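PDB 1ZA0: putative acyl-[acyl-carrier-protein] desaturase DesA2 from Mycobacterium tuberculosis, which is probably a non-haem iron desaturase that introduces double bonds into fatty acyl chains carried on acyl carrier protein during mycobacterial fatty acid synthesis. Local coordinates for residues D67-I71 with K235-V239; E70-L75 with G226-Y232; A113-Y117 with E175-L181; V164-L169 with A242-G246. All blocks are in the same frame, centred on the assembly; numbering follows the deposited sequence.

Overall arrangement
Contacts 1 and 2 adjoin on helix 63-77, centres about 8 Å apart, and share Glu-70 and Ile-71; there the helix meets helix 233-241 and its preceding loop. Contact 4, centred about 10 Å from contact 1, fastens the loop after helix 233-241 to helix 148-172. Contact 3, centred 16 to 18 Å from the others, pairs helix 95-121 with helix 176-206. Along the chain it falls within the span of contacts 1 and 2, whereas the segments of contact 4 alternate with those of all three. Leu-72 of helix 63-77, packing on Leu-114 and Phe-165, links the groups. Contact 3 thus belongs to the metal-carrying bundle; the others pack region 226-246 against its helices 63-77 and 148-172.

Contact 1 (D67-I71 with K235-V239); sequences DACEI and KLQNV
Lys-235 lies across Asp-67 and Glu-70, and this charged trio forms a salt-bridge network along one margin of the contact. The lysine chain runs extended over the carboxylate of Asp-67, crossing it at about a right angle, then bends at its last torsion (chi4 -115°) to bring NZ to Glu-70. The model puts NZ only 2.4 Å from Glu-70 OE1; the pairing is plain, but so short a separation is doubtful as a measurement. The second bridge, from NZ to Asp-67 OD1, is long at 3.7 Å. The other oxygen of Asp-67 takes a neutral donor: Asn-238 ND2 gives a hydrogen bond to Asp-67 OD2 of 3.0 Å, arriving from above the carboxylate plane, with the two flat groups turned 62° apart. Asp-67 is held mainly through OD2, the long bridge at OD1 adding to it, and the lysine probably stabilises its negative charge.

Apolar packing fills the other side. Ile-71 CD1 meets Leu-236 CD2 at 3.7 Å, where the two side chains cross at about a right angle, and touches Val-239 CG1 at 3.9 Å in a tip-to-tip approach. The same methyl CG1 of Val-239 also rests 3.9 Å from Ala-68 CB, so one branch serves two residues of the facing helix.

The helix segments cross at -122°, their axes 9.4 Å apart at closest approach. Beyond them, Ala-68 leans on Phe-165 and Leu-169 of helix 148-172, while Leu-236 touches Val-224 in the loop before helix 233-241. Helix 63-77, itself packed among the bundle helices, carries the short helix 233-241 on another flank.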
loop_
_atom_site.group_PDB
_atom_site.type_symbol
_atom_site.label_atom_id
_atom_site.label_comp_id
_atom_site.label_asym_id
_atom_site.label_seq_id
_atom_site.Cartn_x
_atom_site.Cartn_y
_atom_site.Cartn_z
ATOM N N ASP A 67 -3.884 8.536 -12.151
ATOM C CA ASP A 67 -2.647 7.821 -12.277
ATOM C C ASP A 67 -2.291 7.144 -10.950
ATOM O O ASP A 67 -1.901 5.971 -10.928
ATOM C CB ASP A 67 -1.480 8.737 -12.640
ATOM C CG ASP A 67 -1.515 9.266 -14.097
ATOM O OD1 ASP A 67 -2.341 8.796 -14.918
ATOM O OD2 ASP A 67 -0.713 10.163 -14.451
ATOM N N ALA A 68 -2.367 7.905 -9.854
ATOM C CA ALA A 68 -2.073 7.371 -8.501
ATOM C C ALA A 68 -2.984 6.152 -8.188
ATOM O O ALA A 68 -2.520 5.134 -7.642
ATOM C CB ALA A 68 -2.235 8.429 -7.481
ATOM N N CYS A 69 -4.251 6.256 -8.549
ATOM C CA CYS A 69 -5.190 5.181 -8.282
ATOM C C CYS A 69 -4.882 3.901 -9.122
ATOM O O CYS A 69 -5.083 2.816 -8.656
ATOM C CB CYS A 69 -6.630 5.606 -8.537
ATOM S SG CYS A 69 -7.287 6.761 -7.324
ATOM N N GLU A 70 -4.475 4.081 -10.362
ATOM C CA GLU A 70 -4.119 2.971 -11.242
ATOM C C GLU A 70 -2.893 2.264 -10.749
ATOM O O GLU A 70 -2.861 1.044 -10.742
ATOM C CB GLU A 70 -3.912 3.423 -12.686
ATOM C CG GLU A 70 -5.185 3.983 -13.265
ATOM C CD GLU A 70 -5.056 4.435 -14.699
ATOM O OE1 GLU A 70 -4.415 5.466 -15.007
ATOM O OE2 GLU A 70 -5.657 3.723 -15.528
ATOM N N ILE A 71 -1.908 3.027 -10.257
ATOM C CA ILE A 71 -0.733 2.411 -9.642
ATOM C C ILE A 71 -1.123 1.579 -8.442
ATOM O O ILE A 71 -0.666 0.441 -8.301
ATOM C CB ILE A 71 0.306 3.506 -9.246
ATOM C CG1 ILE A 71 0.885 4.139 -10.507
ATOM C CG2 ILE A 71 1.418 2.897 -8.300
ATOM C CD1 ILE A 71 1.517 5.523 -10.225
ATOM N N LYS A 235 3.121 7.960 -15.544
ATOM C CA LYS A 235 2.266 8.020 -14.350
ATOM C C LYS A 235 3.087 8.214 -13.079
ATOM O O LYS A 235 2.749 9.085 -12.260
ATOM C CB LYS A 235 1.361 6.772 -14.223
ATOM C CG LYS A 235 0.604 6.446 -15.505
ATOM C CD LYS A 235 -0.473 5.394 -15.310
ATOM C CE LYS A 235 -1.156 5.114 -16.631
ATOM N NZ LYS A 235 -2.548 5.517 -16.590
ATOM N N LEU A 236 4.167 7.456 -12.935
ATOM C CA LEU A 236 5.070 7.625 -11.762
ATOM C C LEU A 236 5.594 9.029 -11.683
ATOM O O LEU A 236 5.617 9.598 -10.617
ATOM C CB LEU A 236 6.268 6.650 -11.732
ATOM C CG LEU A 236 6.017 5.157 -11.531
ATOM C CD1 LEU A 236 7.350 4.365 -11.319
ATOM C CD2 LEU A 236 5.152 4.864 -10.409
ATOM N N GLN A 237 6.002 9.615 -12.819
ATOM C CA GLN A 237 6.559 10.985 -12.824
ATOM C C GLN A 237 5.469 11.998 -12.436
ATOM O O GLN A 237 5.681 12.952 -11.661
ATOM C CB GLN A 237 7.136 11.316 -14.223
ATOM C CG GLN A 237 8.083 12.544 -14.263
ATOM C CD GLN A 237 9.241 12.424 -13.288
ATOM O OE1 GLN A 237 9.957 11.415 -13.306
ATOM N NE2 GLN A 237 9.414 13.424 -12.416
ATOM N N ASN A 238 4.265 11.757 -12.936
ATOM C CA ASN A 238 3.161 12.643 -12.627
ATOM C C ASN A 238 2.853 12.623 -11.092
ATOM O O ASN A 238 2.733 13.641 -10.463
ATOM C CB ASN A 238 1.934 12.217 -13.443
ATOM C CG ASN A 238 0.993 13.365 -13.761
ATOM O OD1 ASN A 238 1.410 14.522 -13.894
ATOM N ND2 ASN A 238 -0.290 13.047 -13.885
ATOM N N VAL A 239 2.799 11.435 -10.484
ATOM C CA VAL A 239 2.483 11.351 -9.043
ATOM C C VAL A 239 3.657 11.889 -8.231
ATOM O O VAL A 239 3.456 12.458 -7.209
ATOM C CB VAL A 239 2.003 9.936 -8.562
ATOM C CG1 VAL A 239 0.932 9.339 -9.475
ATOM C CG2 VAL A 239 3.117 8.996 -8.357
#

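Contact 2 (E70-L75 with G226-Y232); sequences EILLIL and GADIEAY
Tyr-232 and Ile-71 form the tightly packed part of this contact, the two side chains lying alongside and pointing opposite ways. Ile-71 CG1 comes to the edge of the tyrosine ring, near its plane, 3.7 Å from Tyr-232 CD2. Farther along the ring, Tyr-232 OH lies among aliphatic carbons, 3.6 Å from Ile-74 CG1 and 3.7 Å from Glu-70 CB. One ring face is covered from within its own loop by Ile-229 CG2, offset toward the rim. The other branch of Ile-229 is the one that reaches the helix: CG1 stands anti to the carbonyl carbon (chi1 -53°), and its terminal CD1 sits 3.8 Å from Ile-74 CG2. Gly-226, at a positive phi of 92°, brings bare backbone close to the helix, its CA 4.2 Å from Ile-71 CG2.

Packing thins toward Leu-75 and Asp-228. Leu-75 CD1 is 4.0 Å from Gly-226 N, and Leu-75 CD2 keeps the same separation from OD1 of Asp-228, an exposed residue on the solvent side of the contact. The loop makes two turns in succession, type I from Gly-226 to Ile-229 and type II from Ile-229 to Tyr-232, the N-cap residue of helix 233-241. It covers helix 63-77 close to the metal site, the side chain of Leu-75 being about 9 Å from the bound manganese.

No hydrogen bond joins the two segments. Lys-235 engages the carboxylate of Glu-70 and makes a cation-pi contact with Tyr-232. Loop and helix are thus held together by shape and apolar burial, with the charge of Glu-70 paired outside the two segments.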
loop_
_atom_site.group_PDB
_atom_site.type_symbol
_atom_site.label_atom_id
_atom_site.label_comp_id
_atom_site.label_asym_id
_atom_site.label_seq_id
_atom_site.Cartn_x
_atom_site.Cartn_y
_atom_site.Cartn_z
ATOM N N GLU A 70 -4.475 4.081 -10.362
ATOM C CA GLU A 70 -4.119 2.971 -11.242
ATOM C C GLU A 70 -2.893 2.264 -10.749
ATOM O O GLU A 70 -2.861 1.044 -10.742
ATOM C CB GLU A 70 -3.912 3.423 -12.686
ATOM C CG GLU A 70 -5.185 3.983 -13.265
ATOM C CD GLU A 70 -5.056 4.435 -14.699
ATOM O OE1 GLU A 70 -4.415 5.466 -15.007
ATOM O OE2 GLU A 70 -5.657 3.723 -15.528
ATOM N N ILE A 71 -1.908 3.027 -10.257
ATOM C CA ILE A 71 -0.733 2.411 -9.642
ATOM C C ILE A 71 -1.123 1.579 -8.442
ATOM O O ILE A 71 -0.666 0.441 -8.301
ATOM C CB ILE A 71 0.306 3.506 -9.246
ATOM C CG1 ILE A 71 0.885 4.139 -10.507
ATOM C CG2 ILE A 71 1.418 2.897 -8.300
ATOM C CD1 ILE A 71 1.517 5.523 -10.225
ATOM N N LEU A 72 -2.022 2.100 -7.585
ATOM C CA LEU A 72 -2.452 1.362 -6.384
ATOM C C LEU A 72 -3.159 0.064 -6.722
ATOM O O LEU A 72 -2.959 -1.024 -6.088
ATOM C CB LEU A 72 -3.390 2.180 -5.492
ATOM C CG LEU A 72 -2.803 3.157 -4.517
ATOM C CD1 LEU A 72 -3.906 3.959 -3.770
ATOM C CD2 LEU A 72 -1.868 2.444 -3.586
ATOM N N LEU A 73 -4.008 0.196 -7.716
ATOM C CA LEU A 73 -4.812 -0.927 -8.143
ATOM C C LEU A 73 -3.941 -2.051 -8.674
ATOM O O LEU A 73 -4.119 -3.261 -8.294
ATOM C CB LEU A 73 -5.818 -0.459 -9.164
ATOM C CG LEU A 73 -6.632 -1.604 -9.779
ATOM C CD1 LEU A 73 -7.420 -2.392 -8.680
ATOM C CD2 LEU A 73 -7.525 -1.103 -10.873
ATOM N N ILE A 74 -2.945 -1.687 -9.489
ATOM C CA ILE A 74 -2.047 -2.690 -10.066
ATOM C C ILE A 74 -1.289 -3.406 -8.947
ATOM O O ILE A 74 -1.144 -4.626 -8.945
ATOM C CB ILE A 74 -1.035 -2.031 -11.055
ATOM C CG1 ILE A 74 -1.718 -1.487 -12.309
ATOM C CG2 ILE A 74 0.106 -2.991 -11.450
ATOM C CD1 ILE A 74 -2.138 -2.530 -13.254
ATOM N N LEU A 75 -0.783 -2.638 -8.000
ATOM C CA LEU A 75 -0.019 -3.197 -6.870
ATOM C C LEU A 75 -0.909 -4.077 -5.979
ATOM O O LEU A 75 -0.522 -5.176 -5.547
ATOM C CB LEU A 75 0.591 -2.074 -6.053
ATOM C CG LEU A 75 1.713 -1.258 -6.716
ATOM C CD1 LEU A 75 2.243 -0.210 -5.779
ATOM C CD2 LEU A 75 2.860 -2.208 -7.243
ATOM N N GLY A 226 5.494 1.105 -7.645
ATOM C CA GLY A 226 5.115 1.006 -9.061
ATOM C C GLY A 226 6.285 1.083 -10.047
ATOM O O GLY A 226 6.072 1.029 -11.256
ATOM N N ALA A 227 7.500 1.213 -9.524
ATOM C CA ALA A 227 8.765 1.160 -10.283
ATOM C C ALA A 227 8.934 -0.087 -11.198
ATOM O O ALA A 227 9.630 -0.034 -12.177
ATOM C CB ALA A 227 9.927 1.220 -9.288
ATOM N N ASP A 228 8.304 -1.194 -10.815
ATOM C CA ASP A 228 8.295 -2.460 -11.559
ATOM C C ASP A 228 7.160 -2.552 -12.618
ATOM O O ASP A 228 7.086 -3.550 -13.352
ATOM C CB ASP A 228 8.141 -3.654 -10.571
ATOM C CG ASP A 228 6.788 -3.597 -9.732
ATOM O OD1 ASP A 228 6.375 -2.493 -9.218
ATOM O OD2 ASP A 228 6.066 -4.615 -9.544
ATOM N N ILE A 229 6.303 -1.532 -12.721
ATOM C CA ILE A 229 5.216 -1.573 -13.686
ATOM C C ILE A 229 5.684 -1.084 -15.068
ATOM O O ILE A 229 6.080 0.061 -15.263
ATOM C CB ILE A 229 3.945 -0.791 -13.234
ATOM C CG1 ILE A 229 3.462 -1.236 -11.831
ATOM C CG2 ILE A 229 2.807 -0.983 -14.270
ATOM C CD1 ILE A 229 2.588 -0.190 -11.156
ATOM N N GLU A 230 5.581 -2.021 -16.009
ATOM C CA GLU A 230 5.819 -1.842 -17.438
ATOM C C GLU A 230 5.040 -0.639 -17.949
ATOM O O GLU A 230 3.816 -0.638 -17.851
ATOM C CB GLU A 230 5.322 -3.128 -18.171
ATOM C CG GLU A 230 5.650 -3.203 -19.656
ATOM C CD GLU A 230 7.135 -3.362 -19.831
ATOM O OE1 GLU A 230 7.828 -2.342 -20.089
ATOM O OE2 GLU A 230 7.600 -4.511 -19.649
ATOM N N ALA A 231 5.728 0.376 -18.454
ATOM C CA ALA A 231 5.057 1.432 -19.210
ATOM C C ALA A 231 4.283 2.417 -18.326
ATOM O O ALA A 231 3.330 3.041 -18.781
ATOM C CB ALA A 231 4.091 0.814 -20.270
ATOM N N TYR A 232 4.687 2.544 -17.064
ATOM C CA TYR A 232 4.026 3.467 -16.141
ATOM C C TYR A 232 4.946 4.642 -15.789
ATOM O O TYR A 232 4.657 5.432 -14.915
ATOM C CB TYR A 232 3.542 2.701 -14.902
ATOM C CG TYR A 232 2.073 2.301 -14.919
ATOM C CD1 TYR A 232 1.453 1.822 -16.070
ATOM C CD2 TYR A 232 1.310 2.385 -13.757
ATOM C CE1 TYR A 232 0.089 1.441 -16.054
ATOM C CE2 TYR A 232 -0.030 2.005 -13.727
ATOM C CZ TYR A 232 -0.646 1.548 -14.866
ATOM O OH TYR A 232 -1.967 1.165 -14.798
#

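Contact 3 (A113-Y117 with E175-L181); sequences ALREY and EPILAGL
Tyr-117, on helix 95-121, points at Glu-175, the residue just before helix 176-206. The ring projects with CG anti to the backbone N (chi1 178°), which carries its hydroxyl to the N-terminal end of helix 176-206. There OH donates a 2.6 Å hydrogen bond to Glu-175 OE1, which lies near the ring plane at its edge; the hydroxyl meets OE1 on the anti side, 33° out of the carboxylate plane, and the planes of ring and carboxylate are nearly parallel. The same oxygen accepts from Leu-178 N at 2.9 Å, and the two donors arrive from opposite faces of the carboxylate. Ile-177 N binds Glu-175 OE2, also at 2.9 Å. The two backbone bonds make Glu-175 the N-cap, and the tyrosine hydroxyl adds a third hold on the carboxylate.

Leu-178 crosses the tyrosine at about a right angle, its CD1 lying over the centre of one face, 4.0 Å from the Tyr-117 ring centroid, in a CH-pi contact. Ile-177 CG2 instead meets the ring edge, 4.0 Å from Tyr-117 CE1. One turn on, Leu-181 CD1 touches both Tyr-117 CB and Ala-113 CB, 4.0 Å from each.

The segments run at 167°, nearly antiparallel, as expected of paired helices in the four-helix bundle of the ferritin-like desaturases. Deeper in the bundle these helices carry manganese ligands: Glu-107 on helix 95-121, Glu-189 and His-192 on helix 176-206.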
loop_
_atom_site.group_PDB
_atom_site.type_symbol
_atom_site.label_atom_id
_atom_site.label_comp_id
_atom_site.label_asym_id
_atom_site.label_seq_id
_atom_site.Cartn_x
_atom_site.Cartn_y
_atom_site.Cartn_z
ATOM N N ALA A 113 -12.531 -2.144 -4.046
ATOM C CA ALA A 113 -13.077 -0.791 -3.897
ATOM C C ALA A 113 -12.528 0.111 -5.044
ATOM O O ALA A 113 -13.282 0.791 -5.722
ATOM C CB ALA A 113 -12.688 -0.182 -2.594
ATOM N N LEU A 114 -11.216 0.079 -5.265
ATOM C CA LEU A 114 -10.627 0.914 -6.298
ATOM C C LEU A 114 -11.144 0.580 -7.691
ATOM O O LEU A 114 -11.469 1.467 -8.468
ATOM C CB LEU A 114 -9.109 0.822 -6.306
ATOM C CG LEU A 114 -8.334 1.461 -5.137
ATOM C CD1 LEU A 114 -6.955 0.797 -5.063
ATOM C CD2 LEU A 114 -8.132 2.976 -5.356
ATOM N N ARG A 115 -11.152 -0.699 -8.022
ATOM C CA ARG A 115 -11.627 -1.120 -9.339
ATOM C C ARG A 115 -13.070 -0.727 -9.588
ATOM O O ARG A 115 -13.364 -0.153 -10.634
ATOM C CB ARG A 115 -11.476 -2.616 -9.524
ATOM C CG ARG A 115 -11.804 -3.147 -10.904
ATOM C CD ARG A 115 -11.485 -4.650 -11.083
ATOM N NE ARG A 115 -10.060 -4.883 -11.142
ATOM C CZ ARG A 115 -9.297 -4.576 -12.169
ATOM N NH1 ARG A 115 -9.818 -4.126 -13.297
ATOM N NH2 ARG A 115 -7.999 -4.789 -12.093
ATOM N N GLU A 116 -13.937 -1.041 -8.633
ATOM C CA GLU A 116 -15.359 -0.741 -8.728
ATOM C C GLU A 116 -15.651 0.758 -8.812
ATOM O O GLU A 116 -16.474 1.200 -9.647
ATOM C CB GLU A 116 -16.163 -1.415 -7.632
ATOM C CG GLU A 116 -16.188 -2.920 -7.863
ATOM C CD GLU A 116 -16.972 -3.732 -6.828
ATOM O OE1 GLU A 116 -17.580 -3.136 -5.923
ATOM O OE2 GLU A 116 -16.904 -4.984 -6.940
ATOM N N TYR A 117 -14.959 1.551 -8.015
ATOM C CA TYR A 117 -15.113 2.981 -8.114
ATOM C C TYR A 117 -14.765 3.379 -9.546
ATOM O O TYR A 117 -15.488 4.134 -10.209
ATOM C CB TYR A 117 -14.205 3.721 -7.132
ATOM C CG TYR A 117 -14.314 5.220 -7.251
ATOM C CD1 TYR A 117 -15.100 5.954 -6.393
ATOM C CD2 TYR A 117 -13.565 5.895 -8.196
ATOM C CE1 TYR A 117 -15.204 7.380 -6.523
ATOM C CE2 TYR A 117 -13.649 7.247 -8.361
ATOM C CZ TYR A 117 -14.493 7.993 -7.541
ATOM O OH TYR A 117 -14.502 9.385 -7.703
ATOM N N GLU A 175 -12.938 15.232 -4.660
ATOM C CA GLU A 175 -14.108 14.405 -4.787
ATOM C C GLU A 175 -14.293 13.566 -3.499
ATOM O O GLU A 175 -13.453 12.715 -3.187
ATOM C CB GLU A 175 -13.997 13.504 -6.022
ATOM C CG GLU A 175 -15.380 12.987 -6.451
ATOM C CD GLU A 175 -15.908 11.862 -5.574
ATOM O OE1 GLU A 175 -15.352 10.714 -5.637
ATOM O OE2 GLU A 175 -16.915 12.066 -4.888
ATOM N N PRO A 176 -15.339 13.846 -2.740
ATOM C CA PRO A 176 -15.522 13.292 -1.404
ATOM C C PRO A 176 -15.695 11.752 -1.279
ATOM O O PRO A 176 -15.191 11.248 -0.303
ATOM C CB PRO A 176 -16.783 13.981 -0.933
ATOM C CG PRO A 176 -17.580 14.215 -2.290
ATOM C CD PRO A 176 -16.452 14.791 -3.098
ATOM N N ILE A 177 -16.434 11.087 -2.171
ATOM C CA ILE A 177 -16.518 9.624 -2.196
ATOM C C ILE A 177 -15.142 9.005 -2.290
ATOM O O ILE A 177 -14.769 8.254 -1.410
ATOM C CB ILE A 177 -17.403 9.124 -3.344
ATOM C CG1 ILE A 177 -18.802 9.762 -3.283
ATOM C CG2 ILE A 177 -17.561 7.596 -3.248
ATOM C CD1 ILE A 177 -19.332 9.783 -1.938
ATOM N N LEU A 178 -14.358 9.389 -3.294
ATOM C CA LEU A 178 -13.005 8.886 -3.477
ATOM C C LEU A 178 -12.047 9.242 -2.361
ATOM O O LEU A 178 -11.196 8.401 -1.952
ATOM C CB LEU A 178 -12.429 9.237 -4.816
ATOM C CG LEU A 178 -11.050 8.590 -5.175
ATOM C CD1 LEU A 178 -11.006 7.085 -5.373
ATOM C CD2 LEU A 178 -10.409 9.192 -6.431
ATOM N N ALA A 179 -12.217 10.446 -1.823
ATOM C CA ALA A 179 -11.410 10.882 -0.716
ATOM C C ALA A 179 -11.663 9.946 0.478
ATOM O O ALA A 179 -10.732 9.542 1.124
ATOM C CB ALA A 179 -11.688 12.337 -0.353
ATOM N N GLY A 180 -12.914 9.633 0.751
ATOM C CA GLY A 180 -13.319 8.687 1.765
ATOM C C GLY A 180 -12.731 7.293 1.607
ATOM O O GLY A 180 -12.236 6.685 2.565
ATOM N N LEU A 181 -12.756 6.824 0.383
ATOM C CA LEU A 181 -12.225 5.505 0.024
ATOM C C LEU A 181 -10.725 5.425 0.272
ATOM O O LEU A 181 -10.224 4.491 0.939
ATOM C CB LEU A 181 -12.535 5.238 -1.451
ATOM C CG LEU A 181 -12.257 3.813 -1.988
ATOM C CD1 LEU A 181 -12.947 3.712 -3.349
ATOM C CD2 LEU A 181 -10.827 3.571 -2.189
#

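Contact 4 (V164-L169 with A242-G246); sequences VFCRNL and AGIFG
Asn-168 and Ile-244 bring their backbones closest, CA atoms 5.0 Å apart, where the loop after helix 233-241 passes alongside helix 148-172, with Phe-165 and Phe-245 the next nearest pair. The asparagine supplies the polar tie: its ND2 gives a hydrogen bond of 2.9 Å to the backbone O of Ile-244. The N-H points almost straight at the acceptor (164°), and the oxygen lies in the amide plane of Asn-168, though the donor is tilted from the carbonyl plane.

The loop reaches this position through a Schellman motif. Gly-243, with positive phi, is the first residue to leave helix 233-241, and Ile-244 N probably bonds back to Val-239 O. Gly-246, three residues after Gly-243, is the N-cap of helix 247-260. The linker joining the two helices lies against helix 148-172, which carries the manganese ligand Glu-159. The side chain of Phe-165 is about 10 Å from the bound manganese.

Ile-244 uses both branches: with CG1 anti to the carbonyl carbon (chi1 -67°), CG2 is turned to Phe-165 and CD1 to Leu-169. CG2 stands over the centre of one face of Phe-165, 4.2 Å from the ring centroid, in a CH-pi contact, while CD1 meets Leu-169 CD1 at 4.0 Å. Phe-245 crosses Phe-165 at about a right angle as a side chain, but the rings meet obliquely, their planes 44° apart; the close touch is Phe-165 CD1 to Phe-245 CB, 3.4 Å. At the edge of the Phe-245 ring sits Val-164 CG1, 4.1 Å from Phe-245 CE1. Leu-250 and Leu-253 of helix 247-260 also pack on Phe-245.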
loop_
_atom_site.group_PDB
_atom_site.type_symbol
_atom_site.label_atom_id
_atom_site.label_comp_id
_atom_site.label_asym_id
_atom_site.label_seq_id
_atom_site.Cartn_x
_atom_site.Cartn_y
_atom_site.Cartn_z
ATOM N N VAL A 164 2.103 6.296 3.405
ATOM C CA VAL A 164 2.493 7.630 2.970
ATOM C C VAL A 164 1.834 8.017 1.605
ATOM O O VAL A 164 1.205 9.066 1.467
ATOM C CB VAL A 164 4.004 7.723 2.884
ATOM C CG1 VAL A 164 4.458 9.026 2.258
ATOM C CG2 VAL A 164 4.625 7.574 4.340
ATOM N N PHE A 165 1.946 7.115 0.637
ATOM C CA PHE A 165 1.261 7.247 -0.650
ATOM C C PHE A 165 -0.214 7.551 -0.498
ATOM O O PHE A 165 -0.678 8.541 -1.056
ATOM C CB PHE A 165 1.528 5.976 -1.486
ATOM C CG PHE A 165 1.077 6.033 -2.922
ATOM C CD1 PHE A 165 2.004 6.051 -3.954
ATOM C CD2 PHE A 165 -0.298 5.981 -3.244
ATOM C CE1 PHE A 165 1.596 6.051 -5.317
ATOM C CE2 PHE A 165 -0.718 5.942 -4.568
ATOM C CZ PHE A 165 0.255 6.013 -5.622
ATOM N N CYS A 166 -0.963 6.744 0.286
ATOM C CA CYS A 166 -2.386 6.887 0.346
ATOM C C CYS A 166 -2.808 8.094 1.204
ATOM O O CYS A 166 -3.835 8.746 0.919
ATOM C CB CYS A 166 -3.053 5.614 0.875
ATOM S SG CYS A 166 -2.902 4.225 -0.248
ATOM N N ARG A 167 -2.040 8.375 2.264
ATOM C CA ARG A 167 -2.248 9.590 3.016
ATOM C C ARG A 167 -2.100 10.861 2.123
ATOM O O ARG A 167 -2.982 11.759 2.169
ATOM C CB ARG A 167 -1.311 9.664 4.235
ATOM C CG ARG A 167 -1.571 10.938 5.051
ATOM N N ASN A 168 -1.022 10.911 1.328
ATOM C CA ASN A 168 -0.702 12.056 0.534
ATOM C C ASN A 168 -1.749 12.166 -0.553
ATOM O O ASN A 168 -2.150 13.269 -0.953
ATOM C CB ASN A 168 0.716 11.984 -0.085
ATOM C CG ASN A 168 1.839 12.073 0.968
ATOM O OD1 ASN A 168 1.574 12.399 2.154
ATOM N ND2 ASN A 168 3.086 11.836 0.522
ATOM N N LEU A 169 -2.159 11.037 -1.095
ATOM C CA LEU A 169 -3.184 11.050 -2.130
ATOM C C LEU A 169 -4.536 11.494 -1.634
ATOM O O LEU A 169 -5.156 12.345 -2.246
ATOM C CB LEU A 169 -3.277 9.667 -2.782
ATOM C CG LEU A 169 -4.354 9.475 -3.826
ATOM C CD1 LEU A 169 -4.217 10.325 -5.077
ATOM C CD2 LEU A 169 -4.483 7.972 -4.188
ATOM N N ALA A 242 3.337 15.835 -8.331
ATOM C CA ALA A 242 2.288 16.273 -7.409
ATOM C C ALA A 242 2.673 16.153 -5.944
ATOM O O ALA A 242 1.929 16.563 -5.085
ATOM C CB ALA A 242 0.987 15.476 -7.678
ATOM N N GLY A 243 3.804 15.528 -5.643
ATOM C CA GLY A 243 4.210 15.339 -4.261
ATOM C C GLY A 243 3.453 14.180 -3.575
ATOM O O GLY A 243 3.502 14.065 -2.356
ATOM N N ILE A 244 2.744 13.334 -4.322
ATOM C CA ILE A 244 2.081 12.190 -3.668
ATOM C C ILE A 244 3.145 11.161 -3.270
ATOM O O ILE A 244 3.188 10.709 -2.136
ATOM C CB ILE A 244 1.004 11.609 -4.614
ATOM C CG1 ILE A 244 -0.124 12.663 -4.785
ATOM C CG2 ILE A 244 0.518 10.226 -4.219
ATOM C CD1 ILE A 244 -0.952 12.437 -6.060
ATOM N N PHE A 245 3.937 10.716 -4.224
ATOM C CA PHE A 245 4.994 9.794 -3.876
ATOM C C PHE A 245 6.075 9.850 -4.894
ATOM O O PHE A 245 5.840 9.845 -6.096
ATOM C CB PHE A 245 4.478 8.372 -3.726
ATOM C CG PHE A 245 5.355 7.488 -2.892
ATOM C CD1 PHE A 245 5.216 7.443 -1.500
ATOM C CD2 PHE A 245 6.353 6.725 -3.482
ATOM C CE1 PHE A 245 6.018 6.626 -0.723
ATOM C CE2 PHE A 245 7.162 5.863 -2.672
ATOM C CZ PHE A 245 6.986 5.829 -1.305
ATOM N N GLY A 246 7.300 9.881 -4.391
ATOM C CA GLY A 246 8.497 9.875 -5.236
ATOM C C GLY A 246 9.753 9.672 -4.419
ATOM O O GLY A 246 9.678 9.326 -3.228
#